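Local coordinates for protein endo-n-acetyl-beta-d-glucosaminidase (Hypocrea jecorina, PDB 4AC1) that probably cleaves N-linked glycans as a family 18 glycoside hydrolase, an endo-beta-N-acetylglucosaminidase linked to the deglycosylation of the fungus's cellulases, at residues A[18-23]-A[255-260]; A[49-54]-A[63-68]. One frame throughout, in Å; residues are numbered along the deposited sequence.

Contact 1 of 2, residues A[18-23]-A[255-260]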
loop_
_atom_site.group_PDB
_atom_site.type_symbol
_atom_site.label_atom_id
_atom_site.label_comp_id
_atom_site.label_asym_id
_atom_site.label_seq_id
_atom_site.Cartn_x
_atom_site.Cartn_y
_atom_site.Cartn_z
ATOM N N ARG A 18 -4.435 -23.688 0.153
ATOM C CA ARG A 18 -4.782 -23.517 1.565
ATOM C C ARG A 18 -4.548 -22.066 1.984
ATOM O O ARG A 18 -3.550 -21.475 1.580
ATOM C CB ARG A 18 -3.928 -24.422 2.449
ATOM C CG ARG A 18 -4.161 -25.914 2.282
ATOM C CD ARG A 18 -3.053 -26.692 2.988
ATOM N NE ARG A 18 -1.774 -26.567 2.289
ATOM C CZ ARG A 18 -0.578 -26.776 2.835
ATOM N NH1 ARG A 18 -0.462 -27.110 4.117
ATOM N NH2 ARG A 18 0.513 -26.636 2.091
ATOM N N PRO A 19 -5.459 -21.487 2.798
ATOM C CA PRO A 19 -5.236 -20.113 3.254
ATOM C C PRO A 19 -3.891 -19.936 3.930
ATOM O O PRO A 19 -3.454 -20.795 4.690
ATOM C CB PRO A 19 -6.368 -19.873 4.262
ATOM C CG PRO A 19 -7.459 -20.791 3.824
ATOM C CD PRO A 19 -6.758 -22.007 3.254
ATOM N N ILE A 20 -3.246 -18.815 3.625
ATOM C CA ILE A 20 -2.045 -18.369 4.319
ATOM C C ILE A 20 -2.502 -17.459 5.450
ATOM O O ILE A 20 -3.185 -16.464 5.208
ATOM C CB ILE A 20 -1.103 -17.629 3.344
ATOM C CG1 ILE A 20 -0.562 -18.621 2.307
ATOM C CG2 ILE A 20 0.064 -16.963 4.096
ATOM C CD1 ILE A 20 0.028 -17.981 1.084
ATOM N N SER A 21 -2.170 -17.814 6.684
ATOM C CA SER A 21 -2.567 -17.006 7.815
ATOM C C SER A 21 -1.764 -15.712 7.861
ATOM O O SER A 21 -0.540 -15.725 7.657
ATOM C CB SER A 21 -2.355 -17.770 9.121
ATOM O OG SER A 21 -2.831 -17.001 10.207
ATOM N N MET A 22 -2.460 -14.608 8.153
ATOM C CA MET A 22 -1.806 -13.335 8.419
ATOM C C MET A 22 -1.422 -13.180 9.885
ATOM O O MET A 22 -0.684 -12.254 10.230
ATOM C CB MET A 22 -2.668 -12.154 7.977
ATOM C CG MET A 22 -4.004 -12.044 8.708
ATOM S SD MET A 22 -5.058 -10.701 8.111
ATOM C CE MET A 22 -5.597 -11.318 6.506
ATOM N N LEU A 23 -1.891 -14.089 10.737
ATOM C CA LEU A 23 -1.757 -13.920 12.185
ATOM C C LEU A 23 -0.340 -14.004 12.771
ATOM O O LEU A 23 -0.100 -13.403 13.821
ATOM C CB LEU A 23 -2.723 -14.830 12.964
ATOM C CG LEU A 23 -4.205 -14.651 12.598
ATOM C CD1 LEU A 23 -5.028 -15.706 13.297
ATOM C CD2 LEU A 23 -4.708 -13.252 12.923
ATOM N N TRP A 255 6.361 -5.327 -0.192
ATOM C CA TRP A 255 5.656 -6.089 -1.232
ATOM C C TRP A 255 6.383 -7.433 -1.431
ATOM O O TRP A 255 7.508 -7.431 -1.932
ATOM C CB TRP A 255 5.617 -5.321 -2.570
ATOM C CG TRP A 255 4.821 -6.100 -3.546
ATOM C CD1 TRP A 255 5.263 -7.109 -4.353
ATOM C CD2 TRP A 255 3.404 -6.010 -3.752
ATOM N NE1 TRP A 255 4.218 -7.637 -5.067
ATOM C CE2 TRP A 255 3.060 -6.987 -4.710
ATOM C CE3 TRP A 255 2.391 -5.198 -3.215
ATOM C CZ2 TRP A 255 1.743 -7.166 -5.161
ATOM C CZ3 TRP A 255 1.079 -5.376 -3.655
ATOM C CH2 TRP A 255 0.771 -6.349 -4.628
ATOM N N GLU A 256 5.802 -8.572 -1.049
ATOM C CA GLU A 256 4.552 -8.705 -0.287
ATOM C C GLU A 256 4.770 -9.834 0.731
ATOM O O GLU A 256 5.859 -10.422 0.818
ATOM C CB GLU A 256 3.371 -9.030 -1.213
ATOM C CG GLU A 256 3.616 -10.261 -2.079
ATOM C CD GLU A 256 2.371 -11.104 -2.322
ATOM O OE1 GLU A 256 1.426 -11.085 -1.494
ATOM O OE2 GLU A 256 2.344 -11.802 -3.357
ATOM N N TYR A 257 3.748 -10.163 1.509
ATOM C CA TYR A 257 3.972 -10.964 2.709
ATOM C C TYR A 257 4.538 -12.375 2.519
ATOM O O TYR A 257 5.595 -12.708 3.074
ATOM C CB TYR A 257 2.695 -11.063 3.542
ATOM C CG TYR A 257 2.806 -11.965 4.757
ATOM C CD1 TYR A 257 3.715 -11.690 5.788
ATOM C CD2 TYR A 257 1.994 -13.092 4.880
ATOM C CE1 TYR A 257 3.795 -12.511 6.911
ATOM C CE2 TYR A 257 2.078 -13.930 6.004
ATOM C CZ TYR A 257 2.976 -13.625 7.016
ATOM O OH TYR A 257 3.074 -14.420 8.141
ATOM N N PHE A 258 3.815 -13.202 1.764
ATOM C CA PHE A 258 3.851 -14.666 1.951
ATOM C C PHE A 258 5.193 -15.372 1.776
ATOM O O PHE A 258 5.383 -16.459 2.310
ATOM C CB PHE A 258 2.808 -15.364 1.067
ATOM C CG PHE A 258 3.299 -15.662 -0.316
ATOM C CD1 PHE A 258 3.531 -14.631 -1.225
ATOM C CD2 PHE A 258 3.550 -16.982 -0.705
ATOM C CE1 PHE A 258 3.988 -14.905 -2.497
ATOM C CE2 PHE A 258 4.014 -17.269 -1.976
ATOM C CZ PHE A 258 4.232 -16.239 -2.872
ATOM N N ASN A 259 6.103 -14.769 1.019
ATOM C CA ASN A 259 7.380 -15.407 0.691
ATOM C C ASN A 259 8.565 -14.560 1.105
ATOM O O ASN A 259 9.695 -14.800 0.673
ATOM C CB ASN A 259 7.455 -15.720 -0.817
ATOM C CG ASN A 259 7.367 -14.466 -1.690
ATOM O OD1 ASN A 259 7.120 -13.371 -1.198
ATOM N ND2 ASN A 259 7.573 -14.627 -2.985
ATOM N N SER A 260 8.317 -13.578 1.965
ATOM C CA SER A 260 9.352 -12.630 2.361
ATOM C C SER A 260 10.636 -13.287 2.830
ATOM O O SER A 260 10.609 -14.177 3.672
ATOM C CB SER A 260 8.846 -11.768 3.497
ATOM O OG SER A 260 7.741 -10.984 3.109
HETATM O O HOH W 1 1.878 -16.878 7.820
#
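The loops that follow the first and last strands of the barrel, 4-9 and 251-255, meet where Ile-20 and Ser-21 come up against Tyr-257 and Phe-258. No direct hydrogen bond joins segments 18-23 and 255-260, and about 168 Å² of surface is buried. Ile-20 works with two branches. Its CG2 reaches the edge of the Tyr-257 ring, near the ring plane, at 4.1 Å from CE2. Its CD1 lies 3.8 Å from CB of Phe-258 and also meets the near ring atom CD2, while the far end of the ring leads away. CB of Asn-259 sits over the centre of one face of that ring.

Tyr-257 has CG anti to its backbone nitrogen (chi1 176°), which sends the phenol past the Ile-20 side chain to the carbonyl of Ser-21. A water in the ring plane completes this link. It donates to Ser-21 O at 2.7 Å and is 2.8 Å from Tyr-257 OH. With an alanine in place of Tyr-257, this water would probably lose its second anchor, and a gap would be likely to open beside CG2 of Ile-20.

The fold is the (beta/alpha)8 barrel of family 18. Strands 4-9 and 251-255 lie side by side and close it. A cis peptide joins Trp-255 to Glu-256 just before Tyr-257, consistent with the non-proline cis bond seen at the end of the last strand in family 18 relatives. The chain then makes a type I turn, with Ser-260 N bonded to Tyr-257 O. On the other segment, Ser-21 OG accepts from Leu-23 N at 3.1 Å, and Glu-67 of helix 62-73 is its other partner.

Contact 2 of 2, residues A[49-54]-A[63-68]. With ZN (zinc ion), chain N; ZN (zinc ion), chain L; NAG (2-acetamido-2-deoxy-beta-D-glucopyranose), chain C.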
loop_
_atom_site.group_PDB
_atom_site.type_symbol
_atom_site.label_atom_id
_atom_site.label_comp_id
_atom_site.label_asym_id
_atom_site.label_seq_id
_atom_site.Cartn_x
_atom_site.Cartn_y
_atom_site.Cartn_z
ATOM N N VAL A 49 -16.755 -6.042 -8.152
ATOM C CA VAL A 49 -15.428 -5.959 -7.563
ATOM C C VAL A 49 -14.910 -7.368 -7.250
ATOM O O VAL A 49 -15.646 -8.218 -6.736
ATOM C CB VAL A 49 -15.450 -5.097 -6.302
ATOM C CG1 VAL A 49 -14.152 -5.222 -5.492
ATOM C CG2 VAL A 49 -15.744 -3.661 -6.657
ATOM N N HIS A 50 -13.654 -7.617 -7.619
ATOM C CA HIS A 50 -12.955 -8.818 -7.231
ATOM C C HIS A 50 -11.797 -8.472 -6.306
ATOM O O HIS A 50 -11.196 -7.398 -6.422
ATOM C CB HIS A 50 -12.403 -9.520 -8.472
ATOM C CG HIS A 50 -13.422 -10.333 -9.211
ATOM N ND1 HIS A 50 -14.594 -9.795 -9.695
ATOM C CD2 HIS A 50 -13.448 -11.649 -9.542
ATOM C CE1 HIS A 50 -15.293 -10.741 -10.300
ATOM N NE2 HIS A 50 -14.621 -11.875 -10.221
ATOM N N LEU A 51 -11.505 -9.376 -5.376
ATOM C CA LEU A 51 -10.237 -9.380 -4.658
ATOM C C LEU A 51 -9.445 -10.484 -5.334
ATOM O O LEU A 51 -9.766 -11.668 -5.183
ATOM C CB LEU A 51 -10.464 -9.665 -3.173
ATOM C CG LEU A 51 -9.198 -9.827 -2.326
ATOM C CD1 LEU A 51 -8.268 -8.597 -2.461
ATOM C CD2 LEU A 51 -9.568 -10.070 -0.867
ATOM N N ASN A 52 -8.446 -10.099 -6.122
ATOM C CA ASN A 52 -7.712 -11.064 -6.938
ATOM C C ASN A 52 -8.701 -11.863 -7.806
ATOM O O ASN A 52 -9.430 -11.247 -8.587
ATOM C CB ASN A 52 -6.758 -11.904 -6.072
ATOM C CG ASN A 52 -5.837 -11.018 -5.241
ATOM O OD1 ASN A 52 -5.245 -10.079 -5.767
ATOM N ND2 ASN A 52 -5.776 -11.267 -3.944
ATOM N N ASP A 53 -8.780 -13.184 -7.646
ATOM C CA ASP A 53 -9.552 -14.002 -8.595
ATOM C C ASP A 53 -11.027 -14.241 -8.263
ATOM O O ASP A 53 -11.725 -14.910 -9.036
ATOM C CB ASP A 53 -8.829 -15.321 -8.886
ATOM C CG ASP A 53 -7.451 -15.104 -9.478
ATOM O OD1 ASP A 53 -7.300 -14.212 -10.341
ATOM O OD2 ASP A 53 -6.514 -15.823 -9.069
ATOM N N PHE A 54 -11.504 -13.707 -7.137
ATOM C CA PHE A 54 -12.879 -13.939 -6.688
ATOM C C PHE A 54 -13.472 -12.669 -6.096
ATOM O O PHE A 54 -12.730 -11.825 -5.582
ATOM C CB PHE A 54 -12.933 -15.025 -5.611
ATOM C CG PHE A 54 -12.380 -16.362 -6.043
ATOM C CD1 PHE A 54 -13.213 -17.309 -6.621
ATOM C CD2 PHE A 54 -11.041 -16.682 -5.835
ATOM C CE1 PHE A 54 -12.713 -18.556 -7.007
ATOM C CE2 PHE A 54 -10.532 -17.917 -6.213
ATOM C CZ PHE A 54 -11.375 -18.858 -6.801
ATOM N N THR A 63 -11.478 -17.289 5.608
ATOM C CA THR A 63 -10.385 -17.314 6.581
ATOM C C THR A 63 -9.789 -15.910 6.680
ATOM O O THR A 63 -9.606 -15.381 7.759
ATOM C CB THR A 63 -9.282 -18.350 6.208
ATOM O OG1 THR A 63 -9.864 -19.655 6.025
ATOM C CG2 THR A 63 -8.202 -18.416 7.290
ATOM N N LEU A 64 -9.510 -15.312 5.520
ATOM C CA LEU A 64 -8.928 -13.971 5.467
ATOM C C LEU A 64 -9.741 -12.959 6.290
ATOM O O LEU A 64 -9.206 -12.305 7.185
ATOM C CB LEU A 64 -8.792 -13.530 4.007
ATOM C CG LEU A 64 -7.981 -12.271 3.692
ATOM C CD1 LEU A 64 -7.543 -12.282 2.236
ATOM C CD2 LEU A 64 -8.779 -11.020 4.004
ATOM N N TRP A 65 -11.041 -12.841 6.005
ATOM C CA TRP A 65 -11.840 -11.799 6.660
ATOM C C TRP A 65 -12.030 -12.082 8.142
ATOM O O TRP A 65 -12.039 -11.164 8.944
ATOM C CB TRP A 65 -13.170 -11.530 5.945
ATOM C CG TRP A 65 -12.980 -10.964 4.557
ATOM C CD1 TRP A 65 -13.391 -11.530 3.370
ATOM C CD2 TRP A 65 -12.285 -9.751 4.196
ATOM N NE1 TRP A 65 -13.019 -10.734 2.310
ATOM C CE2 TRP A 65 -12.337 -9.643 2.787
ATOM C CE3 TRP A 65 -11.641 -8.743 4.928
ATOM C CZ2 TRP A 65 -11.761 -8.571 2.097
ATOM C CZ3 TRP A 65 -11.061 -7.677 4.229
ATOM C CH2 TRP A 65 -11.130 -7.605 2.836
ATOM N N ASN A 66 -12.164 -13.361 8.501
ATOM C CA ASN A 66 -12.204 -13.724 9.913
ATOM C C ASN A 66 -10.930 -13.321 10.663
ATOM O O ASN A 66 -10.996 -12.797 11.779
ATOM C CB ASN A 66 -12.495 -15.206 10.087
ATOM C CG ASN A 66 -13.970 -15.483 10.094
ATOM O OD1 ASN A 66 -14.633 -15.265 11.096
ATOM N ND2 ASN A 66 -14.493 -15.938 8.973
ATOM N N GLU A 67 -9.780 -13.527 10.030
ATOM C CA GLU A 67 -8.509 -13.130 10.644
ATOM C C GLU A 67 -8.365 -11.610 10.794
ATOM O O GLU A 67 -7.747 -11.125 11.744
ATOM C CB GLU A 67 -7.308 -13.714 9.883
ATOM C CG GLU A 67 -7.201 -15.233 10.023
ATOM C CD GLU A 67 -5.886 -15.793 9.532
ATOM O OE1 GLU A 67 -5.265 -15.191 8.633
ATOM O OE2 GLU A 67 -5.477 -16.856 10.063
ATOM N N THR A 68 -8.938 -10.843 9.865
ATOM C CA THR A 68 -8.773 -9.380 9.957
ATOM C C THR A 68 -9.324 -8.791 11.258
ATOM O O THR A 68 -8.806 -7.789 11.750
ATOM C CB THR A 68 -9.349 -8.591 8.746
ATOM O OG1 THR A 68 -10.772 -8.731 8.702
ATOM C CG2 THR A 68 -8.719 -9.036 7.415
HETATM ZN ZN ZN N . -14.609 -13.720 -11.693
HETATM ZN ZN ZN L . -15.388 -13.622 -11.019
HETATM C C1 NAG C . -15.898 -16.250 8.882
HETATM C C2 NAG C . -16.740 -15.244 8.093
HETATM C C3 NAG C . -18.199 -15.691 8.055
HETATM C C4 NAG C . -18.267 -17.097 7.469
HETATM C C5 NAG C . -17.351 -18.029 8.265
HETATM C C6 NAG C . -17.280 -19.410 7.632
HETATM C C7 NAG C . -16.236 -12.885 7.857
HETATM C C8 NAG C . -16.113 -11.559 8.536
HETATM N N2 NAG C . -16.597 -13.909 8.637
HETATM O O3 NAG C . -18.948 -14.782 7.278
HETATM O O4 NAG C . -19.590 -17.597 7.505
HETATM O O5 NAG C . -16.020 -17.524 8.301
HETATM O O6 NAG C . -16.780 -20.313 8.594
HETATM O O7 NAG C . -16.005 -12.998 6.654
HETATM O O HOH W 2 -14.464 -14.810 -9.822
HETATM O O HOH W 3 -15.804 -15.181 -12.446
HETATM O O HOH W 4 -17.357 -13.677 -10.645
#
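Leu-51 and Trp-65 meet at an oblique angle, with CD2 of Leu-51 as the touching atom. It lies 4.0 Å from CZ2 on the benzene part of the indole. The same methyl is 4.3 Å from CD1 of Leu-64, so one branch serves both helix residues. The Leu-51 side chain starts toward the helix, with CG anti to the backbone nitrogen (chi1 174°). This contact is small, apolar and buried.

The indole is held on several sides. CD2 of Leu-64 lies 3.7 Å above the plane, over the ring centre. The ring of Phe-117 also meets the indole, with the planes at about 30°. NE1 of Trp-65 bonds to the carbonyl of Pro-56, which should limit turning of the ring. Thr-68 OG1 lies at the ring edge, in plane. Within the helix it donates to the main-chain O of Trp-65 at 2.8 Å.

The next residue, Asn-66, carries the N-linked sugar through ND2. The acetamido oxygen O7 of that sugar comes within 3.3 Å of Trp-65 CB. NE2 of His-50 binds zinc, modelled at two closely spaced sites that are probably alternatives, and a zinc-bound water donates to Asp-53 O at 2.9 Å.

Leu-51 opens a type II' turn that ends at Phe-54, with Leu-51 N bonded to Phe-54 O at 2.7 Å. Short strand 50-51 runs antiparallel to barrel strand 35-42. Leu-51 also packs on Val-38 and Phe-41 of that strand, and Trp-65 on Phe-41 as well. Helix 62-73 is the helical arm of the right-handed beta-alpha-beta crossover from strand 35-42 to the parallel strand 77-83.

From the N terminus, the chain leaves strand 4-9 and reaches residues 18-23. Their partner, 255-260, comes only after the last barrel strand, so contact 1 closes a loop of 231 residues that takes in most of the barrel. Contact 2 is nested inside this loop. It closes a short one, with eight residues between segments 49-54 and 63-68, and joins strand 50-51 to helix 62-73. The centres are 13 Å apart, and the two contacts touch through Glu-67, whose OE1 probably also accepts from Met-22 N. Helix 62-73 is thus tied both to the hairpin strand and to the loop after the first barrel strand.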